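Local coordinates for protein putative platelet activating factor (Streptococcus pneumoniae, PDB 2HSJ) that is of unknown function but probably hydrolyses ester bonds, as a member of the GDSL-like lipase/acylhydrolase family with an SGNH-type fold, at residues Val173-Cys178 / Gln203-Ser208; Gly184-Glu189 / Leu195-Ala200; Leu130-Val135 / Gln154-Ala159. All blocks are in the same frame, centred on the assembly; numbering follows the deposited sequence.

Interaction 1: Val173-Cys178 / Gln203-Ser208; sequences VPVFDC and QALSKS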
ATOM      1  N   VAL D 173     -14.904  -7.212  22.126  1.00 11.29           N
ATOM      2  CA  VAL D 173     -13.672  -6.542  22.526  1.00 12.19           C
ATOM      3  C   VAL D 173     -13.973  -5.682  23.755  1.00 11.97           C
ATOM      4  O   VAL D 173     -14.547  -4.617  23.639  1.00 11.81           O
ATOM      5  CB  VAL D 173     -13.045  -5.688  21.368  1.00 12.94           C
ATOM      6  CG1 VAL D 173     -11.724  -5.063  21.827  1.00 13.43           C
ATOM      7  CG2 VAL D 173     -12.836  -6.532  20.091  1.00 13.31           C
ATOM      8  N   PRO D 174     -13.590  -6.161  24.956  1.00 12.35           N
ATOM      9  CA  PRO D 174     -13.923  -5.449  26.192  1.00 13.33           C
ATOM     10  C   PRO D 174     -12.964  -4.294  26.410  1.00 14.73           C
ATOM     11  O   PRO D 174     -11.832  -4.490  26.864  1.00 16.68           O
ATOM     12  CB  PRO D 174     -13.775  -6.542  27.266  1.00 12.94           C
ATOM     13  CG  PRO D 174     -12.748  -7.484  26.702  1.00 14.77           C
ATOM     14  CD  PRO D 174     -12.826  -7.405  25.210  1.00 12.84           C
ATOM     15  N   VAL D 175     -13.374  -3.103  25.987  1.00 14.45           N
ATOM     16  CA  VAL D 175     -12.543  -1.905  26.180  1.00 15.40           C
ATOM     17  C   VAL D 175     -13.135  -0.957  27.234  1.00 15.50           C
ATOM     18  O   VAL D 175     -12.465  -0.026  27.668  1.00 15.80           O
ATOM     19  CB  VAL D 175     -12.273  -1.126  24.864  1.00 15.91           C
ATOM     20  CG1 VAL D 175     -11.404  -1.931  23.923  1.00 19.03           C
ATOM     21  CG2 VAL D 175     -13.543  -0.728  24.159  1.00 17.25           C
ATOM     22  N   PHE D 176     -14.397  -1.191  27.624  1.00 14.44           N
ATOM     23  CA  PHE D 176     -15.074  -0.374  28.628  1.00 14.38           C
ATOM     24  C   PHE D 176     -14.193  -0.159  29.859  1.00 14.51           C
ATOM     25  O   PHE D 176     -13.925   0.984  30.250  1.00 14.03           O
ATOM     26  CB  PHE D 176     -16.405  -1.040  29.003  1.00 13.80           C
ATOM     27  CG  PHE D 176     -17.187  -0.325  30.065  1.00 13.41           C
ATOM     28  CD1 PHE D 176     -18.267   0.480  29.716  1.00 13.91           C
ATOM     29  CD2 PHE D 176     -16.859  -0.469  31.417  1.00 14.50           C
ATOM     30  CE1 PHE D 176     -19.005   1.138  30.696  1.00 12.61           C
ATOM     31  CE2 PHE D 176     -17.596   0.192  32.407  1.00 13.64           C
ATOM     32  CZ  PHE D 176     -18.664   1.001  32.043  1.00 13.47           C
ATOM     33  N   ASP D 177     -13.702  -1.250  30.442  1.00 15.25           N
ATOM     34  CA  ASP D 177     -12.985  -1.142  31.712  1.00 16.89           C
ATOM     35  C   ASP D 177     -11.667  -0.370  31.572  1.00 17.17           C
ATOM     36  O   ASP D 177     -11.220   0.290  32.529  1.00 18.41           O
ATOM     37  CB  ASP D 177     -12.755  -2.525  32.321  1.00 17.52           C
ATOM     38  CG  ASP D 177     -14.056  -3.201  32.792  1.00 20.84           C
ATOM     39  OD1 ASP D 177     -15.037  -2.500  33.131  1.00 21.01           O
ATOM     40  OD2 ASP D 177     -14.083  -4.452  32.872  1.00 25.45           O
ATOM     41  N   CYS D 178     -11.065  -0.418  30.382  1.00 16.47           N
ATOM     42  CA  CYS D 178      -9.818   0.321  30.114  1.00 17.18           C
ATOM     43  C   CYS D 178      -9.966   1.830  30.177  1.00 16.03           C
ATOM     44  O   CYS D 178      -8.980   2.543  30.369  1.00 16.18           O
ATOM     45  CB  CYS D 178      -9.224  -0.049  28.758  1.00 17.03           C
ATOM     46  SG  CYS D 178      -8.615  -1.768  28.722  1.00 23.21           S
ATOM     47  N   GLN D 203      -5.898   7.730  22.889  1.00  9.03           N
ATOM     48  CA  GLN D 203      -4.612   7.041  23.023  1.00  9.96           C
ATOM     49  C   GLN D 203      -4.819   5.777  23.863  1.00 10.09           C
ATOM     50  O   GLN D 203      -4.266   4.708  23.568  1.00 10.91           O
ATOM     51  CB  GLN D 203      -3.582   7.974  23.682  1.00 10.32           C
ATOM     52  CG  GLN D 203      -2.241   7.295  23.864  1.00 12.23           C
ATOM     53  CD  GLN D 203      -1.246   8.201  24.522  1.00 12.88           C
ATOM     54  OE1 GLN D 203      -1.543   8.811  25.556  1.00 13.86           O
ATOM     55  NE2 GLN D 203      -0.032   8.269  23.950  1.00 14.52           N
ATOM     56  N   ALA D 204      -5.600   5.932  24.932  1.00 10.48           N
ATOM     57  CA  ALA D 204      -5.849   4.795  25.846  1.00 10.46           C
ATOM     58  C   ALA D 204      -6.657   3.711  25.136  1.00 11.67           C
ATOM     59  O   ALA D 204      -6.369   2.514  25.285  1.00 12.37           O
ATOM     60  CB  ALA D 204      -6.594   5.277  27.078  1.00 10.71           C
ATOM     61  N   LEU D 205      -7.667   4.125  24.370  1.00 11.30           N
ATOM     62  CA  LEU D 205      -8.468   3.185  23.579  1.00 11.78           C
ATOM     63  C   LEU D 205      -7.590   2.434  22.587  1.00 12.23           C
ATOM     64  O   LEU D 205      -7.700   1.218  22.438  1.00 13.35           O
ATOM     65  CB  LEU D 205      -9.606   3.927  22.845  1.00 10.58           C
ATOM     66  CG  LEU D 205     -10.528   3.067  21.952  1.00 12.09           C
ATOM     67  CD1 LEU D 205     -11.149   1.872  22.723  1.00 12.66           C
ATOM     68  CD2 LEU D 205     -11.595   3.938  21.308  1.00 13.99           C
ATOM     69  N   SER D 206      -6.678   3.155  21.934  1.00 11.10           N
ATOM     70  CA  SER D 206      -5.799   2.544  20.956  1.00 12.10           C
ATOM     71  C   SER D 206      -4.869   1.497  21.579  1.00 12.33           C
ATOM     72  O   SER D 206      -4.626   0.423  21.000  1.00 12.61           O
ATOM     73  CB  SER D 206      -4.986   3.639  20.266  1.00 11.44           C
ATOM     74  OG  SER D 206      -5.845   4.527  19.589  1.00 12.24           O
ATOM     75  N   LYS D 207      -4.357   1.804  22.765  1.00 12.63           N
ATOM     76  CA  LYS D 207      -3.492   0.855  23.460  1.00 13.66           C
ATOM     77  C   LYS D 207      -4.284  -0.427  23.789  1.00 13.20           C
ATOM     78  O   LYS D 207      -3.766  -1.536  23.625  1.00 14.40           O
ATOM     79  CB  LYS D 207      -2.962   1.497  24.737  1.00 14.43           C
ATOM     80  CG  LYS D 207      -2.034   0.623  25.563  1.00 17.45           C
ATOM     81  CD  LYS D 207      -1.488   1.459  26.725  1.00 19.38           C
ATOM     82  CE  LYS D 207      -1.242   0.623  27.967  1.00 24.17           C
ATOM     83  NZ  LYS D 207       0.147   0.103  28.060  1.00 29.74           N
ATOM     84  N   SER D 208      -5.541  -0.277  24.197  1.00 13.24           N
ATOM     85  CA  SER D 208      -6.348  -1.461  24.500  1.00 15.41           C
ATOM     86  C   SER D 208      -6.711  -2.246  23.241  1.00 14.76           C
ATOM     87  O   SER D 208      -6.855  -3.467  23.321  1.00 15.80           O
ATOM     88  CB  SER D 208      -7.612  -1.086  25.259  1.00 15.95           C
ATOM     89  OG  SER D 208      -8.506  -0.391  24.423  1.00 22.92           O
TER
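Ser208 OG, packed against Val175 CG1 at 3.3 Å, is held by its own helix: the hydroxyl donates to Leu205 O, one turn back, with OG and O 2.7 Å apart. A chi1 of 70° sets OG between the backbone N and the carbonyl carbon, from where it can fold back to that carbonyl, which it meets with a C=O...O angle of 122° and a tilt from the carbonyl plane. The bond holds OG in this rotamer; OG lies against the CG1 branch of Val175, while Ser208 CB sits 3.7 Å from Cys178 SG. Deeper in, Leu205 arrives at Val175 from the other end of the helix turn, its CD1 3.8 Å from Val175 CG2; the two side chains cross obliquely. No hydrogen bond joins the segments, and the contact is van der Waals packing round a hydroxyl already bonded within its own helix. The backbone N of Val175 and that of Phe176 both bond to Ser131 OG. Leu209, next on the helix, covers both Val173 and Val175. Helix 199-209 is thus laid against the chain where strand 170-173, outermost in the sheet of this chain, runs into the short helix 176-179, an arrangement that belongs to the layered alpha/beta fold of SGNH hydrolases, with helices packed on a parallel sheet.

Interaction 2: Gly184-Glu189 / Leu195-Ala200; sequences GQLKKE and LHLSIA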
ATOM      1  N   GLY D 184     -15.773   3.847  38.107  1.00 17.54           N
ATOM      2  CA  GLY D 184     -16.485   3.204  37.014  1.00 17.99           C
ATOM      3  C   GLY D 184     -17.023   4.206  36.008  1.00 18.17           C
ATOM      4  O   GLY D 184     -17.920   3.870  35.211  1.00 19.30           O
ATOM      5  N   GLN D 185     -16.491   5.428  36.050  1.00 16.92           N
ATOM      6  CA  GLN D 185     -16.841   6.481  35.092  1.00 16.53           C
ATOM      7  C   GLN D 185     -15.763   6.615  34.013  1.00 14.95           C
ATOM      8  O   GLN D 185     -14.584   6.381  34.269  1.00 14.77           O
ATOM      9  CB  GLN D 185     -16.958   7.841  35.799  1.00 16.83           C
ATOM     10  CG  GLN D 185     -17.869   7.880  37.027  1.00 21.18           C
ATOM     11  CD  GLN D 185     -19.332   7.653  36.677  1.00 24.70           C
ATOM     12  OE1 GLN D 185     -19.818   8.128  35.648  1.00 25.03           O
ATOM     13  NE2 GLN D 185     -20.046   6.922  37.541  1.00 27.44           N
ATOM     14  N   LEU D 186     -16.149   7.049  32.817  1.00 14.18           N
ATOM     15  CA  LEU D 186     -15.155   7.441  31.834  1.00 13.30           C
ATOM     16  C   LEU D 186     -14.209   8.467  32.482  1.00 13.57           C
ATOM     17  O   LEU D 186     -14.668   9.501  32.969  1.00 13.23           O
ATOM     18  CB  LEU D 186     -15.839   8.086  30.632  1.00 13.06           C
ATOM     19  CG  LEU D 186     -14.978   8.642  29.506  1.00 12.23           C
ATOM     20  CD1 LEU D 186     -14.150   7.547  28.887  1.00 11.92           C
ATOM     21  CD2 LEU D 186     -15.919   9.237  28.475  1.00 11.51           C
ATOM     22  N   LYS D 187     -12.901   8.181  32.480  1.00 13.60           N
ATOM     23  CA  LYS D 187     -11.922   9.051  33.165  1.00 14.99           C
ATOM     24  C   LYS D 187     -12.033  10.485  32.688  1.00 14.17           C
ATOM     25  O   LYS D 187     -12.143  10.733  31.472  1.00 13.82           O
ATOM     26  CB  LYS D 187     -10.470   8.564  32.963  1.00 15.45           C
ATOM     27  CG  LYS D 187     -10.140   7.233  33.613  1.00 19.25           C
ATOM     28  CD  LYS D 187      -8.681   6.777  33.425  1.00 19.76           C
ATOM     29  CE  LYS D 187      -7.680   7.901  33.669  1.00 23.83           C
ATOM     30  NZ  LYS D 187      -6.236   7.414  33.756  1.00 25.84           N
ATOM     31  N   LYS D 188     -11.970  11.428  33.627  1.00 13.88           N
ATOM     32  CA  LYS D 188     -12.050  12.828  33.245  1.00 13.38           C
ATOM     33  C   LYS D 188     -11.022  13.171  32.153  1.00 13.09           C
ATOM     34  O   LYS D 188     -11.350  13.844  31.166  1.00 13.55           O
ATOM     35  CB  LYS D 188     -11.910  13.749  34.473  1.00 13.59           C
ATOM     36  CG  LYS D 188     -12.295  15.196  34.173  1.00 17.12           C
ATOM     37  CD  LYS D 188     -12.981  15.863  35.353  1.00 23.52           C
ATOM     38  CE  LYS D 188     -13.087  17.350  35.144  1.00 26.36           C
ATOM     39  NZ  LYS D 188     -11.766  17.994  35.424  1.00 29.97           N
ATOM     40  N   GLU D 189      -9.786  12.683  32.296  1.00 12.98           N
ATOM     41  CA  GLU D 189      -8.764  13.013  31.307  1.00 12.85           C
ATOM     42  C   GLU D 189      -9.042  12.437  29.928  1.00 11.53           C
ATOM     43  O   GLU D 189      -8.469  12.906  28.963  1.00 11.20           O
ATOM     44  CB  GLU D 189      -7.358  12.610  31.737  1.00 14.18           C
ATOM     45  CG  GLU D 189      -7.123  11.158  31.856  1.00 17.60           C
ATOM     46  CD  GLU D 189      -5.640  10.782  31.741  1.00 22.55           C
ATOM     47  OE1 GLU D 189      -4.934  11.285  30.820  1.00 25.81           O
ATOM     48  OE2 GLU D 189      -5.183   9.986  32.590  1.00 23.51           O
ATOM     49  N   LEU D 195     -18.953  12.239  27.017  1.00 11.42           N
ATOM     50  CA  LEU D 195     -19.331  11.196  26.054  1.00 11.49           C
ATOM     51  C   LEU D 195     -18.223  10.965  25.006  1.00 11.31           C
ATOM     52  O   LEU D 195     -17.786   9.840  24.792  1.00 12.19           O
ATOM     53  CB  LEU D 195     -20.646  11.600  25.377  1.00 12.10           C
ATOM     54  CG  LEU D 195     -21.132  10.764  24.198  1.00 14.78           C
ATOM     55  CD1 LEU D 195     -21.462   9.350  24.628  1.00 14.69           C
ATOM     56  CD2 LEU D 195     -22.344  11.460  23.603  1.00 17.75           C
ATOM     57  N   HIS D 196     -17.808  12.027  24.324  1.00 10.48           N
ATOM     58  CA  HIS D 196     -16.734  11.948  23.342  1.00 10.52           C
ATOM     59  C   HIS D 196     -15.352  11.891  23.980  1.00 10.10           C
ATOM     60  O   HIS D 196     -15.150  12.345  25.132  1.00 10.17           O
ATOM     61  CB  HIS D 196     -16.810  13.163  22.419  1.00 11.71           C
ATOM     62  CG  HIS D 196     -18.054  13.182  21.597  1.00 14.02           C
ATOM     63  ND1 HIS D 196     -19.184  13.873  21.983  1.00 17.25           N
ATOM     64  CD2 HIS D 196     -18.367  12.543  20.444  1.00 17.78           C
ATOM     65  CE1 HIS D 196     -20.137  13.670  21.090  1.00 18.49           C
ATOM     66  NE2 HIS D 196     -19.667  12.876  20.144  1.00 19.90           N
ATOM     67  N   LEU D 197     -14.408  11.333  23.237  1.00  9.78           N
ATOM     68  CA  LEU D 197     -13.086  11.110  23.782  1.00 10.45           C
ATOM     69  C   LEU D 197     -12.149  12.266  23.508  1.00 10.68           C
ATOM     70  O   LEU D 197     -12.183  12.861  22.414  1.00 10.61           O
ATOM     71  CB  LEU D 197     -12.490   9.832  23.197  1.00 10.45           C
ATOM     72  CG  LEU D 197     -13.230   8.534  23.514  1.00 10.21           C
ATOM     73  CD1 LEU D 197     -12.416   7.355  23.006  1.00 11.60           C
ATOM     74  CD2 LEU D 197     -13.515   8.323  25.030  1.00 10.12           C
ATOM     75  N   SER D 198     -11.310  12.575  24.494  1.00 10.07           N
ATOM     76  CA  SER D 198     -10.155  13.464  24.273  1.00  9.98           C
ATOM     77  C   SER D 198      -9.045  12.689  23.559  1.00 10.09           C
ATOM     78  O   SER D 198      -9.117  11.468  23.397  1.00 10.24           O
ATOM     79  CB  SER D 198      -9.629  13.918  25.634  1.00 10.75           C
ATOM     80  OG  SER D 198      -9.110  12.770  26.312  1.00 10.90           O
ATOM     81  N   ILE D 199      -7.973  13.373  23.175  1.00  9.73           N
ATOM     82  CA  ILE D 199      -6.840  12.665  22.609  1.00  9.72           C
ATOM     83  C   ILE D 199      -6.234  11.629  23.592  1.00  9.52           C
ATOM     84  O   ILE D 199      -5.879  10.511  23.174  1.00 10.32           O
ATOM     85  CB  ILE D 199      -5.803  13.659  22.011  1.00  9.83           C
ATOM     86  CG1 ILE D 199      -6.372  14.336  20.749  1.00 11.39           C
ATOM     87  CG2 ILE D 199      -4.486  12.949  21.726  1.00 11.22           C
ATOM     88  CD1 ILE D 199      -6.830  13.338  19.671  1.00 10.68           C
ATOM     89  N   ALA D 200      -6.140  11.988  24.879  1.00  9.78           N
ATOM     90  CA  ALA D 200      -5.673  10.994  25.880  1.00  9.40           C
ATOM     91  C   ALA D 200      -6.603   9.780  25.903  1.00  9.41           C
ATOM     92  O   ALA D 200      -6.136   8.646  26.009  1.00  9.97           O
ATOM     93  CB  ALA D 200      -5.604  11.608  27.273  1.00 11.11           C
TER
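Leu186 and Leu197 meet at an angle through one methyl each, Leu186 CD1 lying 4.0 Å from Leu197 CD2. In Leu186, chi1 of 177° carries CG over toward 195-200 and chi2 of 61° turns CD1 to Leu197, while CD2 comes more loosely, at 4.2 Å, to the backbone O of Leu195. The polar end of the contact is Ser198, the N-cap of helix 199-209. Its OG donates to Glu189 O over 2.7 Å, the hydroxyl 15° from the carbonyl plane, and also bonds to the backbone N of Gly201 in the first turn. Leu195 and His196 end the Asp-Gly-Leu-His sequence, Asp193 lying just before the segment; in SGNH hydrolases this signature supplies the catalytic aspartate and histidine. Here Asp193 OD1 receives the backbone N of Leu195 and His196, and the His196 side chain touches Ser43, consistent with such a site. The Glu189 side chain, extended beyond CG, brings OE1 within 3.6 Å of Ala200 CB. The other carboxylate oxygen, OE2, takes a salt bridge from Lys187 NZ at 3.0 Å, met on the anti side and out of the carboxylate plane. Ala200 also packs against His26 of the second subunit.

Interaction 3: Leu130-Val135 / Gln154-Ala159; sequences LSILPV and QNWNQA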
ATOM      1  N   LEU D 130     -16.895  -3.965  19.553  1.00 10.54           N
ATOM      2  CA  LEU D 130     -16.379  -3.302  20.737  1.00 10.76           C
ATOM      3  C   LEU D 130     -17.473  -3.135  21.770  1.00 11.10           C
ATOM      4  O   LEU D 130     -18.624  -2.848  21.440  1.00 12.24           O
ATOM      5  CB  LEU D 130     -15.797  -1.919  20.387  1.00 11.25           C
ATOM      6  CG  LEU D 130     -14.326  -1.962  19.972  1.00 14.17           C
ATOM      7  CD1 LEU D 130     -14.044  -2.825  18.722  1.00 16.73           C
ATOM      8  CD2 LEU D 130     -13.888  -0.507  19.769  1.00 17.22           C
ATOM      9  N   SER D 131     -17.094  -3.230  23.037  1.00 11.13           N
ATOM     10  CA  SER D 131     -17.986  -2.763  24.083  1.00 11.98           C
ATOM     11  C   SER D 131     -18.326  -1.289  23.839  1.00 10.97           C
ATOM     12  O   SER D 131     -17.442  -0.498  23.507  1.00 12.25           O
ATOM     13  CB  SER D 131     -17.274  -2.910  25.426  1.00 12.68           C
ATOM     14  OG  SER D 131     -16.101  -2.130  25.435  1.00 14.46           O
ATOM     15  N   ILE D 132     -19.584  -0.906  24.048  1.00 11.22           N
ATOM     16  CA  ILE D 132     -19.928   0.512  24.141  1.00 11.60           C
ATOM     17  C   ILE D 132     -19.098   1.147  25.263  1.00 11.22           C
ATOM     18  O   ILE D 132     -18.936   0.583  26.344  1.00 11.41           O
ATOM     19  CB  ILE D 132     -21.438   0.674  24.414  1.00 10.65           C
ATOM     20  CG1 ILE D 132     -22.254   0.027  23.284  1.00 12.41           C
ATOM     21  CG2 ILE D 132     -21.801   2.140  24.674  1.00 12.27           C
ATOM     22  CD1 ILE D 132     -23.753  -0.142  23.597  1.00 12.36           C
ATOM     23  N   LEU D 133     -18.570   2.343  25.006  1.00 11.61           N
ATOM     24  CA  LEU D 133     -17.659   2.954  25.964  1.00 11.13           C
ATOM     25  C   LEU D 133     -18.413   3.569  27.149  1.00 11.27           C
ATOM     26  O   LEU D 133     -19.593   3.911  27.021  1.00 10.43           O
ATOM     27  CB  LEU D 133     -16.804   4.021  25.280  1.00 11.45           C
ATOM     28  CG  LEU D 133     -16.138   3.638  23.960  1.00 13.63           C
ATOM     29  CD1 LEU D 133     -15.197   4.754  23.507  1.00 14.33           C
ATOM     30  CD2 LEU D 133     -15.382   2.363  24.124  1.00 14.11           C
ATOM     31  N   PRO D 134     -17.736   3.750  28.302  1.00 11.18           N
ATOM     32  CA  PRO D 134     -18.373   4.411  29.461  1.00 11.67           C
ATOM     33  C   PRO D 134     -18.574   5.905  29.200  1.00 11.06           C
ATOM     34  O   PRO D 134     -17.934   6.490  28.306  1.00 11.93           O
ATOM     35  CB  PRO D 134     -17.366   4.220  30.604  1.00 12.05           C
ATOM     36  CG  PRO D 134     -16.034   4.043  29.880  1.00 11.99           C
ATOM     37  CD  PRO D 134     -16.321   3.401  28.549  1.00 12.05           C
ATOM     38  N   VAL D 135     -19.461   6.495  29.989  1.00 11.14           N
ATOM     39  CA  VAL D 135     -19.649   7.923  30.038  1.00 10.76           C
ATOM     40  C   VAL D 135     -19.188   8.429  31.396  1.00 11.10           C
ATOM     41  O   VAL D 135     -18.981   7.648  32.339  1.00 11.32           O
ATOM     42  CB  VAL D 135     -21.124   8.301  29.795  1.00 11.15           C
ATOM     43  CG1 VAL D 135     -21.511   7.925  28.383  1.00 10.86           C
ATOM     44  CG2 VAL D 135     -22.058   7.644  30.843  1.00 11.46           C
ATOM     45  N   GLN D 154     -23.247  -1.038  30.602  1.00 12.68           N
ATOM     46  CA  GLN D 154     -22.793  -2.371  31.030  1.00 13.51           C
ATOM     47  C   GLN D 154     -23.815  -3.484  30.709  1.00 13.02           C
ATOM     48  O   GLN D 154     -23.422  -4.567  30.305  1.00 12.93           O
ATOM     49  CB  GLN D 154     -22.428  -2.358  32.513  1.00 14.38           C
ATOM     50  CG  GLN D 154     -21.103  -1.670  32.755  1.00 18.68           C
ATOM     51  CD  GLN D 154     -20.720  -1.598  34.225  1.00 24.01           C
ATOM     52  OE1 GLN D 154     -21.375  -0.917  35.024  1.00 26.98           O
ATOM     53  NE2 GLN D 154     -19.637  -2.278  34.586  1.00 26.21           N
ATOM     54  N   ASN D 155     -25.110  -3.204  30.862  1.00 12.93           N
ATOM     55  CA  ASN D 155     -26.145  -4.178  30.477  1.00 13.70           C
ATOM     56  C   ASN D 155     -26.153  -4.452  28.969  1.00 13.46           C
ATOM     57  O   ASN D 155     -26.287  -5.603  28.530  1.00 13.79           O
ATOM     58  CB  ASN D 155     -27.527  -3.736  30.965  1.00 14.30           C
ATOM     59  CG  ASN D 155     -27.656  -3.833  32.471  1.00 16.63           C
ATOM     60  OD1 ASN D 155     -26.940  -4.604  33.113  1.00 20.85           O
ATOM     61  ND2 ASN D 155     -28.572  -3.058  33.046  1.00 18.92           N
ATOM     62  N   TRP D 156     -25.992  -3.403  28.167  1.00 12.12           N
ATOM     63  CA  TRP D 156     -25.900  -3.607  26.731  1.00 12.05           C
ATOM     64  C   TRP D 156     -24.662  -4.404  26.383  1.00 11.63           C
ATOM     65  O   TRP D 156     -24.724  -5.280  25.523  1.00 11.21           O
ATOM     66  CB  TRP D 156     -25.928  -2.281  25.983  1.00 12.47           C
ATOM     67  CG  TRP D 156     -27.334  -1.740  25.912  1.00 11.61           C
ATOM     68  CD1 TRP D 156     -28.260  -1.672  26.945  1.00 13.89           C
ATOM     69  CD2 TRP D 156     -27.985  -1.196  24.755  1.00 12.10           C
ATOM     70  NE1 TRP D 156     -29.437  -1.115  26.481  1.00 14.30           N
ATOM     71  CE2 TRP D 156     -29.293  -0.798  25.155  1.00 14.47           C
ATOM     72  CE3 TRP D 156     -27.584  -0.974  23.426  1.00 13.51           C
ATOM     73  CZ2 TRP D 156     -30.206  -0.225  24.260  1.00 14.09           C
ATOM     74  CZ3 TRP D 156     -28.485  -0.392  22.538  1.00 13.31           C
ATOM     75  CH2 TRP D 156     -29.785  -0.013  22.964  1.00 12.64           C
ATOM     76  N   ASN D 157     -23.557  -4.128  27.070  1.00 10.90           N
ATOM     77  CA  ASN D 157     -22.303  -4.815  26.780  1.00 10.76           C
ATOM     78  C   ASN D 157     -22.385  -6.296  27.076  1.00 11.45           C
ATOM     79  O   ASN D 157     -21.766  -7.107  26.374  1.00 11.83           O
ATOM     80  CB  ASN D 157     -21.130  -4.140  27.488  1.00 11.04           C
ATOM     81  CG  ASN D 157     -20.772  -2.811  26.835  1.00 10.34           C
ATOM     82  OD1 ASN D 157     -21.112  -2.590  25.668  1.00 12.91           O
ATOM     83  ND2 ASN D 157     -20.052  -1.947  27.565  1.00 12.34           N
ATOM     84  N   GLN D 158     -23.183  -6.659  28.080  1.00 11.60           N
ATOM     85  CA  GLN D 158     -23.398  -8.079  28.390  1.00 13.44           C
ATOM     86  C   GLN D 158     -24.124  -8.743  27.227  1.00 11.86           C
ATOM     87  O   GLN D 158     -23.771  -9.860  26.820  1.00 12.71           O
ATOM     88  CB  GLN D 158     -24.162  -8.262  29.718  1.00 13.30           C
ATOM     89  CG  GLN D 158     -24.073  -9.659  30.312  1.00 17.38           C
ATOM     90  CD  GLN D 158     -24.511  -9.694  31.776  1.00 18.62           C
ATOM     91  OE1 GLN D 158     -24.509  -8.659  32.465  1.00 28.16           O
ATOM     92  NE2 GLN D 158     -24.896 -10.876  32.254  1.00 26.24           N
ATOM     93  N   ALA D 159     -25.127  -8.044  26.684  1.00 10.62           N
ATOM     94  CA  ALA D 159     -25.846  -8.517  25.498  1.00 10.44           C
ATOM     95  C   ALA D 159     -24.958  -8.625  24.233  1.00 10.45           C
ATOM     96  O   ALA D 159     -25.055  -9.592  23.487  1.00 11.24           O
ATOM     97  CB  ALA D 159     -27.068  -7.662  25.242  1.00 11.22           C
TER
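Asn157 lays its side-chain amide alongside the backbone of Ile132 and uses both ends of it. Asn157 OD1 accepts from Ile132 N at 2.8 Å, and Asn157 ND2 donates to Ile132 O at 3.0 Å. The two bonds differ in quality. The one from ND2 is nearly straight, with an N-H...O angle of 172°, lies almost in the amide plane and reaches a lone pair of the carbonyl in its plane; the one to OD1 is bent, at 135°, and approaches tilted from the side-chain carbonyl plane. Asn157 CG lies anti to its carbonyl carbon (chi1 -73°), which aims the amide from the helix across to the loop. Ser131 CB packs beside the same amide, 3.6 Å from ND2. At the preceding residue of the helix, Trp156, Ile132 CD1 touches CB and the ring atom CE3, 3.9 Å from each, meeting the indole obliquely. Further out, Ser131 OG turns to the segment 173-178 of the same chain, with Val175 N among its partners. The Phe176 side chain packs on Asn157, while Thr95 and Ile98 of helix 95-99 close round Ile132. The loop leaving strand 126-130 is thereby tied to helix 150-164 of the SGNH-type fold. Donor meets acceptor at both ends of the amide, so its flip state is fixed, and the N-H and C=O of Ile132, buried beyond the end of the strand, find partners in a side chain instead of in a neighbouring strand.

Interaction 3 is the buried one, all four touching residues enclosed, while interactions 1 and 2 are only partly buried. Interactions 1 and 2 share helix 199-209: 195-200 supplies its N-terminal cap and 203-208 its later turns, and Leu205 CD2 meets Leu197 CD1 at 3.9 Å. Interaction 3 holds helix 150-164 instead. Its loop touches both others: Ser131 joins it to interaction 1, and Val135 O is probably hydrogen-bonded to Leu186 N, 2.9 Å away, in interaction 2. The chemistry follows place: a paired amide-to-backbone grip in the core, packing with no cross-segment hydrogen bond in interaction 1, and in interaction 2 a serine cap across the segments and, within 184-189, a Lys187-Glu189 salt bridge.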